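Long-range contact in putative peptidase (Chlamydophila abortus, PDB 3CE2), which is a putative zinc-dependent metallopeptidase of the M3B (oligopeptidase F) family, probably cleaving a variety of small bioactive peptides: residues Arg33-Phe43 with Glu102-Leu113. Numbering follows the deposited sequence.
Sequences RKAWKADLDSF and EGIADLKSITHL
Helix 33-42 runs beside segment 102-113 of helix 101-120 in nearly the same direction, the axes 11.5 Å apart at closest approach and inclined by 24°, a wide spacing that long or bulky side chains must bridge. This parallel helix pair belongs to the N-terminal helical part of an M3-family peptidase, away from the zinc sites. A salt-bridge network closes one end. Arginine suits this place because its extended chain (CG anti to the backbone N, chi1 153°) spans the gap to Asp106, whose short side chain keeps the carboxylate near its own helix. Arg33 NE bonds both OD1 and OD2, and NH2 also bonds OD1; these three bent bonds, all on syn lone pairs, hold the carboxylate nearly coplanar with the guanidinium. Glu102 places OE1 over one guanidinium face; its OE2 makes only a long salt bridge, 3.7 Å from Arg33 NE. Broad Trp36 lies obliquely against Asp106, CH2 3.6 Å from its CB, and sets its edge against Ile110 CB, while NE1 hydrogen-bonds to Leu86 O on helix 66-96. Beyond it the contact is apolar: branched Leu40 spreads its methyls, CD2 reaching CB of Ser109, whose OG bonds Ala105 O, and CD1 lying 4.2 Å from Ile110 CD1. Leu113 finishes the seam, its CD1 4.0 Å from Leu40 CD1 and 3.8 Å from CD2 of Phe43, whose broad ring reaches that methyl.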
loop_
_atom_site.group_PDB
_atom_site.type_symbol
_atom_site.label_atom_id
_atom_site.label_comp_id
_atom_site.label_asym_id
_atom_site.label_seq_id
_atom_site.Cartn_x
_atom_site.Cartn_y
_atom_site.Cartn_z
ATOM N N ARG A 33 11.034 -24.238 -18.596
ATOM C CA ARG A 33 10.762 -24.878 -17.332
ATOM C C ARG A 33 11.827 -25.908 -16.972
ATOM O O ARG A 33 12.161 -26.061 -15.799
ATOM C CB ARG A 33 9.377 -25.512 -17.309
ATOM C CG ARG A 33 9.348 -26.683 -16.339
ATOM C CD ARG A 33 7.970 -27.041 -15.919
ATOM N NE ARG A 33 7.939 -27.684 -14.605
ATOM C CZ ARG A 33 8.535 -28.835 -14.324
ATOM N NH1 ARG A 33 9.244 -29.456 -15.255
ATOM N NH2 ARG A 33 8.445 -29.346 -13.106
ATOM N N LYS A 34 12.364 -26.615 -17.970
ATOM C CA LYS A 34 13.349 -27.667 -17.682
ATOM C C LYS A 34 14.491 -27.115 -16.829
ATOM O O LYS A 34 14.816 -27.683 -15.789
ATOM C CB LYS A 34 13.880 -28.339 -18.957
ATOM C CG LYS A 34 14.217 -29.834 -18.746
ATOM C CD LYS A 34 15.122 -30.436 -19.840
ATOM C CE LYS A 34 16.598 -30.113 -19.584
ATOM N NZ LYS A 34 16.935 -30.155 -18.120
ATOM N N ALA A 35 15.065 -25.994 -17.274
ATOM C CA ALA A 35 16.116 -25.261 -16.542
ATOM C C ALA A 35 15.681 -24.795 -15.153
ATOM O O ALA A 35 16.419 -24.962 -14.180
ATOM C CB ALA A 35 16.586 -24.069 -17.356
ATOM N N TRP A 36 14.489 -24.197 -15.083
ATOM C CA TRP A 36 13.856 -23.838 -13.816
ATOM C C TRP A 36 13.819 -25.032 -12.888
ATOM O O TRP A 36 14.169 -24.944 -11.708
ATOM C CB TRP A 36 12.408 -23.371 -14.035
ATOM C CG TRP A 36 11.747 -23.023 -12.726
ATOM C CD1 TRP A 36 11.772 -21.814 -12.105
ATOM C CD2 TRP A 36 11.008 -23.897 -11.863
ATOM N NE1 TRP A 36 11.106 -21.872 -10.917
ATOM C CE2 TRP A 36 10.619 -23.138 -10.740
ATOM C CE3 TRP A 36 10.623 -25.236 -11.932
ATOM C CZ2 TRP A 36 9.861 -23.675 -9.692
ATOM C CZ3 TRP A 36 9.883 -25.772 -10.878
ATOM C CH2 TRP A 36 9.512 -24.993 -9.780
ATOM N N LYS A 37 13.351 -26.149 -13.430
ATOM C CA LYS A 37 13.230 -27.376 -12.669
ATOM C C LYS A 37 14.621 -27.854 -12.304
ATOM O O LYS A 37 14.870 -28.259 -11.167
ATOM C CB LYS A 37 12.500 -28.428 -13.494
ATOM C CG LYS A 37 12.405 -29.774 -12.814
ATOM C CD LYS A 37 11.737 -29.685 -11.442
ATOM C CE LYS A 37 11.318 -31.076 -10.951
ATOM N NZ LYS A 37 11.090 -31.089 -9.488
ATOM N N ALA A 38 15.524 -27.784 -13.282
ATOM C CA ALA A 38 16.921 -28.135 -13.080
ATOM C C ALA A 38 17.501 -27.357 -11.879
ATOM O O ALA A 38 18.042 -27.945 -10.930
ATOM C CB ALA A 38 17.714 -27.851 -14.354
ATOM N N ASP A 39 17.356 -26.035 -11.922
ATOM C CA ASP A 39 17.788 -25.186 -10.836
ATOM C C ASP A 39 17.117 -25.536 -9.497
ATOM O O ASP A 39 17.808 -25.715 -8.500
ATOM C CB ASP A 39 17.531 -23.725 -11.192
ATOM C CG ASP A 39 18.706 -22.833 -10.853
ATOM O OD1 ASP A 39 19.854 -23.252 -11.140
ATOM O OD2 ASP A 39 18.478 -21.724 -10.309
ATOM N N LEU A 40 15.784 -25.629 -9.471
ATOM C CA LEU A 40 15.064 -26.010 -8.248
ATOM C C LEU A 40 15.709 -27.238 -7.643
ATOM O O LEU A 40 15.773 -27.399 -6.419
ATOM C CB LEU A 40 13.594 -26.322 -8.543
ATOM C CG LEU A 40 12.739 -26.715 -7.322
ATOM C CD1 LEU A 40 12.211 -25.495 -6.564
ATOM C CD2 LEU A 40 11.567 -27.637 -7.690
ATOM N N ASP A 41 16.190 -28.104 -8.528
ATOM C CA ASP A 41 16.818 -29.360 -8.131
ATOM C C ASP A 41 18.115 -29.173 -7.320
ATOM O O ASP A 41 18.272 -29.828 -6.284
ATOM C CB ASP A 41 17.039 -30.275 -9.354
ATOM C CG ASP A 41 15.743 -30.938 -9.849
ATOM O OD1 ASP A 41 14.716 -30.885 -9.136
ATOM O OD2 ASP A 41 15.752 -31.521 -10.958
ATOM N N SER A 42 19.015 -28.283 -7.766
ATOM C CA SER A 42 20.323 -28.070 -7.099
ATOM C C SER A 42 20.209 -28.138 -5.587
ATOM O O SER A 42 21.138 -28.561 -4.895
ATOM C CB SER A 42 20.963 -26.716 -7.445
ATOM O OG SER A 42 20.241 -25.999 -8.424
ATOM N N PHE A 43 19.070 -27.694 -5.073
ATOM C CA PHE A 43 18.877 -27.643 -3.642
ATOM C C PHE A 43 18.863 -29.025 -2.983
ATOM O O PHE A 43 19.289 -29.168 -1.830
ATOM C CB PHE A 43 17.623 -26.836 -3.300
ATOM C CG PHE A 43 17.828 -25.362 -3.403
ATOM C CD1 PHE A 43 18.697 -24.715 -2.541
ATOM C CD2 PHE A 43 17.179 -24.622 -4.372
ATOM C CE1 PHE A 43 18.907 -23.360 -2.636
ATOM C CE2 PHE A 43 17.376 -23.255 -4.467
ATOM C CZ PHE A 43 18.241 -22.626 -3.597
ATOM N N GLU A 102 0.768 -28.033 -13.943
ATOM C CA GLU A 102 2.200 -27.899 -13.726
ATOM C C GLU A 102 2.504 -26.492 -13.154
ATOM O O GLU A 102 3.225 -26.352 -12.163
ATOM C CB GLU A 102 2.919 -28.135 -15.041
ATOM C CG GLU A 102 4.392 -28.242 -14.914
ATOM C CD GLU A 102 5.047 -28.276 -16.269
ATOM O OE1 GLU A 102 5.448 -29.379 -16.707
ATOM O OE2 GLU A 102 5.139 -27.202 -16.903
ATOM N N GLY A 103 1.941 -25.457 -13.769
ATOM C CA GLY A 103 1.956 -24.148 -13.157
ATOM C C GLY A 103 1.790 -24.282 -11.657
ATOM O O GLY A 103 2.649 -23.840 -10.887
ATOM N N ILE A 104 0.690 -24.907 -11.240
ATOM C CA ILE A 104 0.331 -24.981 -9.829
ATOM C C ILE A 104 1.334 -25.776 -8.989
ATOM O O ILE A 104 1.597 -25.428 -7.828
ATOM C CB ILE A 104 -1.048 -25.616 -9.646
ATOM C CG1 ILE A 104 -2.118 -24.795 -10.367
ATOM C CG2 ILE A 104 -1.372 -25.819 -8.149
ATOM C CD1 ILE A 104 -3.527 -25.386 -10.264
ATOM N N ALA A 105 1.877 -26.850 -9.555
ATOM C CA ALA A 105 2.772 -27.729 -8.792
ATOM C C ALA A 105 4.153 -27.110 -8.591
ATOM O O ALA A 105 4.731 -27.211 -7.497
ATOM C CB ALA A 105 2.897 -29.086 -9.460
ATOM N N ASP A 106 4.673 -26.503 -9.660
ATOM C CA ASP A 106 5.919 -25.742 -9.636
ATOM C C ASP A 106 5.872 -24.734 -8.493
ATOM O O ASP A 106 6.704 -24.773 -7.589
ATOM C CB ASP A 106 6.113 -24.988 -10.958
ATOM C CG ASP A 106 6.572 -25.894 -12.102
ATOM O OD1 ASP A 106 6.932 -27.074 -11.840
ATOM O OD2 ASP A 106 6.575 -25.400 -13.262
ATOM N N LEU A 107 4.880 -23.850 -8.528
ATOM C CA LEU A 107 4.713 -22.849 -7.489
ATOM C C LEU A 107 4.673 -23.438 -6.071
ATOM O O LEU A 107 5.255 -22.883 -5.145
ATOM C CB LEU A 107 3.445 -22.037 -7.752
ATOM C CG LEU A 107 3.112 -20.921 -6.769
ATOM C CD1 LEU A 107 4.164 -19.831 -6.858
ATOM C CD2 LEU A 107 1.747 -20.353 -7.095
ATOM N N LYS A 108 3.981 -24.555 -5.905
ATOM C CA LYS A 108 3.817 -25.172 -4.596
ATOM C C LYS A 108 5.161 -25.706 -4.081
ATOM O O LYS A 108 5.407 -25.761 -2.863
ATOM C CB LYS A 108 2.766 -26.285 -4.697
ATOM C CG LYS A 108 2.559 -27.154 -3.450
ATOM C CD LYS A 108 1.768 -28.431 -3.810
ATOM C CE LYS A 108 1.844 -29.517 -2.725
ATOM N NZ LYS A 108 1.132 -29.137 -1.460
ATOM N N SER A 109 6.035 -26.083 -5.011
ATOM C CA SER A 109 7.375 -26.554 -4.658
ATOM C C SER A 109 8.240 -25.425 -4.089
ATOM O O SER A 109 8.687 -25.467 -2.929
ATOM C CB SER A 109 8.072 -27.155 -5.875
ATOM O OG SER A 109 7.335 -28.232 -6.398
ATOM N N ILE A 110 8.481 -24.415 -4.915
ATOM C CA ILE A 110 9.296 -23.297 -4.500
ATOM C C ILE A 110 8.700 -22.714 -3.210
ATOM O O ILE A 110 9.430 -22.407 -2.261
ATOM C CB ILE A 110 9.472 -22.258 -5.633
ATOM C CG1 ILE A 110 10.523 -21.223 -5.244
ATOM C CG2 ILE A 110 8.155 -21.620 -5.997
ATOM C CD1 ILE A 110 11.718 -21.848 -4.530
ATOM N N THR A 111 7.377 -22.619 -3.153
ATOM C CA THR A 111 6.739 -22.090 -1.970
ATOM C C THR A 111 7.139 -22.936 -0.756
ATOM O O THR A 111 7.470 -22.410 0.315
ATOM C CB THR A 111 5.188 -22.030 -2.130
ATOM O OG1 THR A 111 4.871 -21.141 -3.205
ATOM C CG2 THR A 111 4.495 -21.518 -0.821
ATOM N N HIS A 112 7.108 -24.252 -0.925
ATOM C CA HIS A 112 7.448 -25.148 0.167
ATOM C C HIS A 112 8.903 -24.884 0.556
ATOM O O HIS A 112 9.223 -24.780 1.735
ATOM C CB HIS A 112 7.251 -26.602 -0.264
ATOM C CG HIS A 112 7.793 -27.604 0.707
ATOM N ND1 HIS A 112 7.280 -27.761 1.981
ATOM C CD2 HIS A 112 8.793 -28.513 0.586
ATOM C CE1 HIS A 112 7.948 -28.716 2.605
ATOM N NE2 HIS A 112 8.868 -29.192 1.780
ATOM N N LEU A 113 9.765 -24.756 -0.451
ATOM C CA LEU A 113 11.180 -24.421 -0.236
ATOM C C LEU A 113 11.405 -23.148 0.584
ATOM O O LEU A 113 12.281 -23.107 1.449
ATOM C CB LEU A 113 11.918 -24.315 -1.566
ATOM C CG LEU A 113 12.658 -25.607 -1.855
ATOM C CD1 LEU A 113 13.782 -25.437 -2.903
ATOM C CD2 LEU A 113 13.207 -26.076 -0.527
#